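PDB 5G5G: putative xanthine dehydrogenase YAGS fad-binding subunit from Escherichia coli, which probably oxidises aldehydes to carboxylic acids, serving as the molybdenum-cofactor-carrying large subunit of a periplasmic aldehyde oxidase of the xanthine dehydrogenase family. Local coordinates for residues N210-D214 / D464-I468; V231-P236 / L495-S499. All coordinates share one frame; numbering follows the deposited sequence.

Contact 1 (N210-D214 / D464-I468). With MCN (pterin cytosine dinucleotide), chain Y.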
ATOM      1  N   ASN C 210     -12.101  -3.384  11.373  1.00 11.64           N
ATOM      2  CA  ASN C 210     -12.197  -4.829  11.344  1.00 11.63           C
ATOM      3  C   ASN C 210     -13.207  -5.239  10.265  1.00 11.61           C
ATOM      4  O   ASN C 210     -14.276  -4.661  10.196  1.00 12.21           O
ATOM      5  CB  ASN C 210     -12.572  -5.364  12.727  1.00 12.06           C
ATOM      6  CG  ASN C 210     -12.342  -6.860  12.855  1.00 12.71           C
ATOM      7  OD1 ASN C 210     -12.980  -7.641  12.170  1.00 13.50           O
ATOM      8  ND2 ASN C 210     -11.387  -7.266  13.684  1.00 12.96           N
ATOM      9  N   GLN C 211     -12.867  -6.270   9.492  1.00 10.95           N
ATOM     10  CA  GLN C 211     -13.684  -6.770   8.398  1.00 10.93           C
ATOM     11  C   GLN C 211     -14.851  -7.659   8.892  1.00 11.89           C
ATOM     12  O   GLN C 211     -15.813  -7.882   8.123  1.00 11.72           O
ATOM     13  CB  GLN C 211     -12.820  -7.612   7.451  1.00 10.59           C
ATOM     14  CG  GLN C 211     -11.677  -6.859   6.761  1.00 10.53           C
ATOM     15  CD  GLN C 211     -10.737  -7.696   5.922  1.00 10.68           C
ATOM     16  OE1 GLN C 211      -9.513  -7.530   5.947  1.00 10.08           O
ATOM     17  NE2 GLN C 211     -11.315  -8.632   5.169  1.00 11.89           N
ATOM     18  N   MET C 212     -14.734  -8.208  10.095  1.00 12.27           N
ATOM     19  CA  MET C 212     -15.595  -9.314  10.581  1.00 13.16           C
ATOM     20  C   MET C 212     -16.077  -9.012  11.981  1.00 13.43           C
ATOM     21  O   MET C 212     -15.395  -9.313  12.953  1.00 12.72           O
ATOM     22  CB  MET C 212     -14.808 -10.620  10.575  1.00 14.81           C
ATOM     23  CG  MET C 212     -14.340 -11.105   9.217  1.00 15.79           C
ATOM     24  SD  MET C 212     -15.793 -11.792   8.373  1.00 19.89           S
ATOM     25  CE  MET C 212     -15.143 -12.443   6.893  1.00 20.99           C
ATOM     26  N   ILE C 213     -17.214  -8.330  12.079  1.00 13.20           N
ATOM     27  CA  ILE C 213     -17.676  -7.701  13.320  1.00 13.54           C
ATOM     28  C   ILE C 213     -17.954  -8.789  14.328  1.00 13.96           C
ATOM     29  O   ILE C 213     -17.543  -8.683  15.492  1.00 13.41           O
ATOM     30  CB  ILE C 213     -18.950  -6.855  13.112  1.00 14.24           C
ATOM     31  CG1 ILE C 213     -18.673  -5.614  12.231  1.00 15.29           C
ATOM     32  CG2 ILE C 213     -19.601  -6.425  14.438  1.00 15.13           C
ATOM     33  CD1 ILE C 213     -17.788  -4.559  12.920  1.00 16.42           C
ATOM     34  N   ASP C 214     -18.652  -9.843  13.889  1.00 14.36           N
ATOM     35  CA  ASP C 214     -19.044 -10.871  14.881  1.00 15.94           C
ATOM     36  C   ASP C 214     -17.829 -11.662  15.384  1.00 15.91           C
ATOM     37  O   ASP C 214     -17.751 -11.968  16.578  1.00 16.80           O
ATOM     38  CB  ASP C 214     -20.107 -11.810  14.325  1.00 16.83           C
ATOM     39  CG  ASP C 214     -20.710 -12.692  15.398  1.00 18.60           C
ATOM     40  OD1 ASP C 214     -21.288 -12.195  16.386  1.00 19.09           O
ATOM     41  OD2 ASP C 214     -20.657 -13.911  15.183  1.00 19.39           O
ATOM     42  N   ASP C 464     -24.652  -6.130  10.510  1.00 14.75           N
ATOM     43  CA  ASP C 464     -23.268  -5.916  10.942  1.00 14.73           C
ATOM     44  C   ASP C 464     -22.219  -6.101   9.810  1.00 14.30           C
ATOM     45  O   ASP C 464     -20.994  -6.031  10.041  1.00 13.12           O
ATOM     46  CB  ASP C 464     -22.916  -6.792  12.149  1.00 15.41           C
ATOM     47  CG  ASP C 464     -22.522  -8.228  11.793  1.00 16.01           C
ATOM     48  OD1 ASP C 464     -22.632  -8.646  10.596  1.00 15.34           O
ATOM     49  OD2 ASP C 464     -22.130  -8.984  12.728  1.00 15.63           O
ATOM     50  N   MET C 465     -22.695  -6.350   8.605  1.00 13.27           N
ATOM     51  CA  MET C 465     -21.805  -6.355   7.441  1.00 12.81           C
ATOM     52  C   MET C 465     -20.949  -5.110   7.353  1.00 12.14           C
ATOM     53  O   MET C 465     -21.387  -4.035   7.755  1.00 12.68           O
ATOM     54  CB  MET C 465     -22.640  -6.483   6.169  1.00 12.92           C
ATOM     55  CG  MET C 465     -21.831  -6.564   4.912  1.00 12.57           C
ATOM     56  SD  MET C 465     -20.721  -7.995   4.881  1.00 12.03           S
ATOM     57  CE  MET C 465     -19.887  -7.633   3.385  1.00 12.44           C
ATOM     58  N   THR C 466     -19.731  -5.272   6.874  1.00 11.21           N
ATOM     59  CA  THR C 466     -18.786  -4.157   6.699  1.00 11.00           C
ATOM     60  C   THR C 466     -18.653  -3.728   5.249  1.00 11.09           C
ATOM     61  O   THR C 466     -18.919  -4.520   4.275  1.00 10.65           O
ATOM     62  CB  THR C 466     -17.400  -4.544   7.261  1.00 11.02           C
ATOM     63  OG1 THR C 466     -16.990  -5.807   6.679  1.00 11.27           O
ATOM     64  CG2 THR C 466     -17.468  -4.652   8.740  1.00 11.68           C
ATOM     65  N   ASP C 467     -18.229  -2.479   5.111  1.00 10.90           N
ATOM     66  CA  ASP C 467     -17.853  -1.888   3.826  1.00 10.73           C
ATOM     67  C   ASP C 467     -16.446  -1.465   3.987  1.00 10.43           C
ATOM     68  O   ASP C 467     -16.158  -0.472   4.662  1.00 10.94           O
ATOM     69  CB  ASP C 467     -18.770  -0.711   3.406  1.00 11.27           C
ATOM     70  CG  ASP C 467     -18.568  -0.308   1.943  1.00 11.17           C
ATOM     71  OD1 ASP C 467     -17.405  -0.482   1.452  1.00 11.06           O
ATOM     72  OD2 ASP C 467     -19.571   0.130   1.321  1.00 10.56           O
ATOM     73  N   ILE C 468     -15.520  -2.234   3.388  1.00  9.78           N
ATOM     74  CA  ILE C 468     -14.058  -2.003   3.573  1.00  9.92           C
ATOM     75  C   ILE C 468     -13.505  -1.257   2.362  1.00  9.52           C
ATOM     76  O   ILE C 468     -12.298  -1.251   2.127  1.00  9.32           O
ATOM     77  CB  ILE C 468     -13.336  -3.316   3.857  1.00  9.84           C
ATOM     78  CG1 ILE C 468     -13.480  -4.309   2.654  1.00 10.01           C
ATOM     79  CG2 ILE C 468     -13.890  -3.977   5.118  1.00 10.29           C
ATOM     80  CD1 ILE C 468     -12.813  -5.634   2.838  1.00 10.15           C
TER
HETATM   81  N1  MCN Y 921     -19.771  -6.871  -6.390  1.00 10.61           N
HETATM   82  C2  MCN Y 921     -20.864  -6.516  -7.302  1.00 10.31           C
HETATM   83  N3  MCN Y 921     -21.422  -7.871  -7.734  1.00 10.44           N
HETATM   84  C4  MCN Y 921     -21.031  -9.119  -7.536  1.00 10.65           C
HETATM   85  C5  MCN Y 921     -19.969  -9.218  -6.476  1.00 10.58           C
HETATM   86  C6  MCN Y 921     -19.381  -8.143  -6.040  1.00 10.31           C
HETATM   87  O2  MCN Y 921     -21.257  -5.516  -7.608  1.00 10.67           O
HETATM   88  N4  MCN Y 921     -21.495 -10.204  -8.045  1.00 10.72           N
HETATM   89  C1' MCN Y 921     -18.989  -5.701  -6.025  1.00 10.98           C
HETATM   90  C2D MCN Y 921     -19.722  -4.824  -4.942  1.00 11.03           C
HETATM   91  O2' MCN Y 921     -19.284  -3.471  -5.046  1.00 11.43           O
HETATM   92  C3' MCN Y 921     -19.205  -5.471  -3.760  1.00 11.03           C
HETATM   93  C4D MCN Y 921     -17.665  -5.850  -3.931  1.00 10.70           C
HETATM   94  O4D MCN Y 921     -17.759  -6.112  -5.413  1.00 10.68           O
HETATM   95  O3' MCN Y 921     -19.275  -4.751  -2.477  1.00 10.71           O
HETATM   96  C5' MCN Y 921     -17.042  -6.980  -3.353  1.00 10.12           C
HETATM   97  O5' MCN Y 921     -17.929  -8.040  -3.084  1.00  9.80           O
HETATM   98  PA  MCN Y 921     -17.337  -9.451  -2.832  1.00  9.99           P
HETATM   99  O1A MCN Y 921     -18.465 -10.300  -2.249  1.00 10.68           O
HETATM  100  O2A MCN Y 921     -16.567  -9.908  -4.021  1.00 11.05           O
HETATM  101  O3A MCN Y 921     -16.203  -9.198  -1.611  1.00 10.74           O
HETATM  102  PB  MCN Y 921     -16.571  -9.123  -0.075  1.00 10.73           P
HETATM  103  O1B MCN Y 921     -16.550 -10.465   0.519  1.00 10.42           O
HETATM  104  O2B MCN Y 921     -17.771  -8.255   0.112  1.00 11.19           O
HETATM  105  O3B MCN Y 921     -15.357  -8.240   0.392  1.00 10.06           O
HETATM  106  C10 MCN Y 921     -14.061  -8.899   0.719  1.00  9.75           C
HETATM  107  C9' MCN Y 921     -13.038  -8.781  -0.355  1.00  9.77           C
HETATM  108  C8' MCN Y 921     -11.766  -9.676   0.117  1.00  9.95           C
HETATM  109  S8' MCN Y 921     -11.989 -11.202   0.774  1.00  9.98           S
HETATM  110  C7' MCN Y 921     -10.678  -9.079   0.132  1.00  9.79           C
HETATM  111  S7' MCN Y 921      -9.202  -9.828   0.808  1.00  9.88           S
HETATM  112  C6' MCN Y 921     -10.419  -7.751  -0.643  1.00  9.78           C
HETATM  113  C7  MCN Y 921     -11.750  -7.498  -1.500  1.00  9.15           C
HETATM  114  O9' MCN Y 921     -12.881  -7.511  -0.728  1.00  9.76           O
HETATM  115  N5' MCN Y 921     -10.387  -6.691   0.495  1.00  9.12           N
HETATM  116  C4A MCN Y 921     -10.543  -5.248   0.124  1.00  9.51           C
HETATM  117  N8' MCN Y 921     -11.650  -6.127  -2.045  1.00  9.39           N
HETATM  118  C4B MCN Y 921     -11.293  -5.101  -1.244  1.00  9.53           C
HETATM  119  N1' MCN Y 921     -11.368  -3.804  -1.755  1.00  9.54           N
HETATM  120  C2' MCN Y 921     -11.255  -2.669  -0.945  1.00 10.12           C
HETATM  121  N2' MCN Y 921     -11.304  -1.508  -1.394  1.00  9.93           N
HETATM  122  N3' MCN Y 921     -10.590  -2.879   0.231  1.00  9.78           N
HETATM  123  C4' MCN Y 921     -10.372  -4.043   0.950  1.00 10.23           C
HETATM  124  O4' MCN Y 921      -9.848  -4.314   2.048  1.00  9.07           O
HETATM  125  O   HOH W   1     -19.200  -8.196   9.795  1.00 13.42           O
HETATM  126  O   HOH W   2     -20.256 -10.424  11.148  1.00 16.99           O

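Contact 2 (V231-P236 / L495-S499)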
ATOM      1  N   VAL C 231     -19.889  -6.914  25.218  1.00 23.06           N
ATOM      2  CA  VAL C 231     -18.975  -6.289  24.228  1.00 21.60           C
ATOM      3  C   VAL C 231     -19.781  -5.822  23.026  1.00 21.00           C
ATOM      4  O   VAL C 231     -20.595  -6.590  22.471  1.00 20.87           O
ATOM      5  CB  VAL C 231     -17.920  -7.266  23.733  1.00 21.58           C
ATOM      6  CG1 VAL C 231     -17.044  -6.622  22.626  1.00 21.08           C
ATOM      7  CG2 VAL C 231     -17.059  -7.719  24.906  1.00 22.78           C
ATOM      8  N   ARG C 232     -19.522  -4.587  22.606  1.00 19.40           N
ATOM      9  CA  ARG C 232     -20.120  -4.013  21.444  1.00 18.94           C
ATOM     10  C   ARG C 232     -18.939  -3.577  20.560  1.00 17.81           C
ATOM     11  O   ARG C 232     -18.028  -2.910  21.025  1.00 16.78           O
ATOM     12  CB  ARG C 232     -21.034  -2.828  21.726  1.00 19.74           C
ATOM     13  CG  ARG C 232     -21.659  -2.196  20.477  1.00 20.22           C
ATOM     14  CD  ARG C 232     -22.655  -1.111  20.822  1.00 21.64           C
ATOM     15  NE  ARG C 232     -23.178  -0.398  19.653  1.00 21.21           N
ATOM     16  CZ  ARG C 232     -23.976   0.658  19.707  1.00 22.26           C
ATOM     17  NH1 ARG C 232     -24.334   1.230  20.870  1.00 24.51           N
ATOM     18  NH2 ARG C 232     -24.421   1.208  18.604  1.00 22.12           N
ATOM     19  N   ILE C 233     -18.986  -3.984  19.290  1.00 15.67           N
ATOM     20  CA  ILE C 233     -17.958  -3.633  18.322  1.00 15.32           C
ATOM     21  C   ILE C 233     -18.573  -2.696  17.266  1.00 15.15           C
ATOM     22  O   ILE C 233     -19.670  -2.984  16.726  1.00 14.64           O
ATOM     23  CB  ILE C 233     -17.415  -4.926  17.634  1.00 15.32           C
ATOM     24  CG1 ILE C 233     -16.847  -5.954  18.624  1.00 15.91           C
ATOM     25  CG2 ILE C 233     -16.418  -4.585  16.553  1.00 15.01           C
ATOM     26  CD1 ILE C 233     -15.714  -5.446  19.494  1.00 15.99           C
ATOM     27  N   ILE C 234     -17.818  -1.656  16.878  1.00 13.91           N
ATOM     28  CA  ILE C 234     -18.258  -0.634  15.940  1.00 13.93           C
ATOM     29  C   ILE C 234     -17.163  -0.380  14.904  1.00 13.12           C
ATOM     30  O   ILE C 234     -16.048  -0.106  15.272  1.00 12.60           O
ATOM     31  CB  ILE C 234     -18.592   0.690  16.705  1.00 13.99           C
ATOM     32  CG1 ILE C 234     -19.690   0.398  17.716  1.00 15.18           C
ATOM     33  CG2 ILE C 234     -18.942   1.787  15.741  1.00 14.05           C
ATOM     34  CD1 ILE C 234     -20.025   1.546  18.632  1.00 16.41           C
ATOM     35  N   SER C 235     -17.472  -0.630  13.619  1.00 12.35           N
ATOM     36  CA  SER C 235     -16.548  -0.373  12.533  1.00 12.00           C
ATOM     37  C   SER C 235     -17.309  -0.029  11.219  1.00 12.20           C
ATOM     38  O   SER C 235     -17.334  -0.848  10.277  1.00 12.34           O
ATOM     39  CB  SER C 235     -15.646  -1.611  12.369  1.00 11.95           C
ATOM     40  OG  SER C 235     -14.516  -1.277  11.601  1.00 12.12           O
ATOM     41  N   PRO C 236     -17.931   1.155  11.151  1.00 12.29           N
ATOM     42  CA  PRO C 236     -18.761   1.499   9.987  1.00 12.34           C
ATOM     43  C   PRO C 236     -17.962   1.873   8.766  1.00 11.79           C
ATOM     44  O   PRO C 236     -18.457   1.746   7.648  1.00 11.62           O
ATOM     45  CB  PRO C 236     -19.635   2.681  10.509  1.00 12.84           C
ATOM     46  CG  PRO C 236     -18.761   3.333  11.560  1.00 12.82           C
ATOM     47  CD  PRO C 236     -18.081   2.163  12.236  1.00 12.67           C
ATOM     48  N   LEU C 495     -24.306  -0.023   8.954  1.00 14.07           N
ATOM     49  CA  LEU C 495     -23.392  -1.175   8.909  1.00 13.17           C
ATOM     50  C   LEU C 495     -22.408  -1.223  10.053  1.00 13.39           C
ATOM     51  O   LEU C 495     -22.214  -0.243  10.784  1.00 13.08           O
ATOM     52  CB  LEU C 495     -22.566  -1.136   7.608  1.00 12.52           C
ATOM     53  CG  LEU C 495     -23.319  -1.271   6.313  1.00 12.76           C
ATOM     54  CD1 LEU C 495     -22.362  -1.410   5.139  1.00 12.21           C
ATOM     55  CD2 LEU C 495     -24.229  -2.455   6.336  1.00 13.20           C
ATOM     56  N   GLY C 496     -21.787  -2.404  10.181  1.00 12.54           N
ATOM     57  CA  GLY C 496     -20.581  -2.557  10.968  1.00 13.58           C
ATOM     58  C   GLY C 496     -20.751  -2.309  12.454  1.00 13.98           C
ATOM     59  O   GLY C 496     -19.921  -1.653  13.055  1.00 16.44           O
ATOM     60  N   ASP C 497     -21.810  -2.766  13.047  1.00 14.39           N
ATOM     61  CA  ASP C 497     -22.076  -2.565  14.457  1.00 14.56           C
ATOM     62  C   ASP C 497     -22.675  -3.874  14.963  1.00 14.80           C
ATOM     63  O   ASP C 497     -23.646  -4.429  14.375  1.00 14.36           O
ATOM     64  CB  ASP C 497     -23.027  -1.385  14.604  1.00 16.07           C
ATOM     65  CG  ASP C 497     -23.207  -0.912  16.057  1.00 18.46           C
ATOM     66  OD1 ASP C 497     -23.370  -1.753  16.998  1.00 19.16           O
ATOM     67  OD2 ASP C 497     -23.350   0.333  16.217  1.00 19.69           O
ATOM     68  N   SER C 498     -22.088  -4.418  16.041  1.00 14.30           N
ATOM     69  CA  SER C 498     -22.585  -5.684  16.612  1.00 15.01           C
ATOM     70  C   SER C 498     -23.961  -5.565  17.252  1.00 15.97           C
ATOM     71  O   SER C 498     -24.577  -6.601  17.610  1.00 16.55           O
ATOM     72  CB  SER C 498     -21.582  -6.315  17.580  1.00 15.19           C
ATOM     73  OG  SER C 498     -21.399  -5.486  18.720  1.00 14.37           O
ATOM     74  N   SER C 499     -24.497  -4.360  17.384  1.00 16.99           N
ATOM     75  CA  SER C 499     -25.898  -4.254  17.772  1.00 18.56           C
ATOM     76  C   SER C 499     -26.871  -4.631  16.615  1.00 18.27           C
ATOM     77  O   SER C 499     -28.042  -4.849  16.854  1.00 18.53           O
ATOM     78  CB  SER C 499     -26.197  -2.915  18.450  1.00 20.91           C
ATOM     79  OG  SER C 499     -26.265  -1.859  17.536  1.00 22.84           O
TER
HETATM   80  O   HOH W   3     -22.921  -6.045  20.803  1.00 24.62           O

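Contact 1 (N210-D214 / D464-I468)
T466 and Q211 are joined by the one direct hydrogen bond: T466 OG1 donates to Q211 O over 2.8 Å, from 38° above the carbonyl plane. OG1 lies between its backbone N and carbonyl carbon (chi1 52°), which turns the hydroxyl to Q211 O and leaves CG2 against N210 O; S506 OG is its second partner. Two waters link the first turn of helix 213-224 to D464: one accepts from I213 N and donates to D464 O at 2.8 Å, the other accepts from D214 N and donates to D464 OD2, also at 2.8 Å. D464 OD1 bonds S503 OG. I213 CG1 makes a close van der Waals approach, methylene to carbonyl oxygen, to D464 O at 3.2 Å. The apolar contacts are I213 CG1 with T466 CG2 at 3.8 Å and Q211 CG with I468 CG2 at 4.0 Å. I468 CD1 comes within 3.3 Å of O4' on the cofactor pterin. The Q211 amide is fixed at both ends: OE1 accepts from G243 N and K245 N, NE2 donates to S506 O and to an oxygen of the dioxothiomolybdenum centre. A glutamine beside the molybdenum is characteristic of active sites in the xanthine oxidase family.

Contact 2 (V231-P236 / L495-S499)
R232 meets D497 side-on in a two-pronged salt bridge: NE reaches OD1 at 3.0 Å, and NH2 reaches the syn lone pair of OD2 at 2.8 Å. The guanidinium and carboxylate planes are 35° apart, a slightly twisted fit. With its side chain extended from CG to NE, R232 runs past S498 to the acid. Next come the bonds that hold D497 itself: its OD1 also accepts from S499 N, closing an Asx turn, and from S499 OG, while S499 CB lies over one face of the guanidinium. Replacing D497 by alanine would probably leave the R232 guanidinium without its anionic mate and S499 N and OG without their shared acceptor. Outward again, two backbone bonds and one side-chain bond join the segments. S498 N donates to I233 O at 2.9 Å and S235 N to G496 O at 2.7 Å, almost straight (179°); S498 OG accepts from I233 N at 2.9 Å. G496 has positive phi, and a CB there would run into S235 O. I234 and D497 thus form a single antiparallel, non-hydrogen-bonded bridge, which lays loop 495-499 along edge strand 231-234 without extending the sheet by a full strand.

Both contacts illustrate how two distant regions of one chain, each from a different molybdopterin cofactor-binding domain, are joined side by side. Contact 1 is buried and reaches an oxygen of the molybdenum centre; contact 2, about 8 Å away between centres, is only partly buried, and its salt bridge runs from an exposed arginine to a buried aspartate. Their segments alternate along the chain: helix 213-224 leads into strand 231-234, and the two loops follow strands 459-462 and 491-494, neighbours in one sheet. Chemistry follows place: cofactor contacts and water-bridged links to a helix start in contact 1, a salt bridge and direct backbone bonds in contact 2. They also touch, through a probable hydrogen bond between N210 N and S235 OG and through I213 packing on S498.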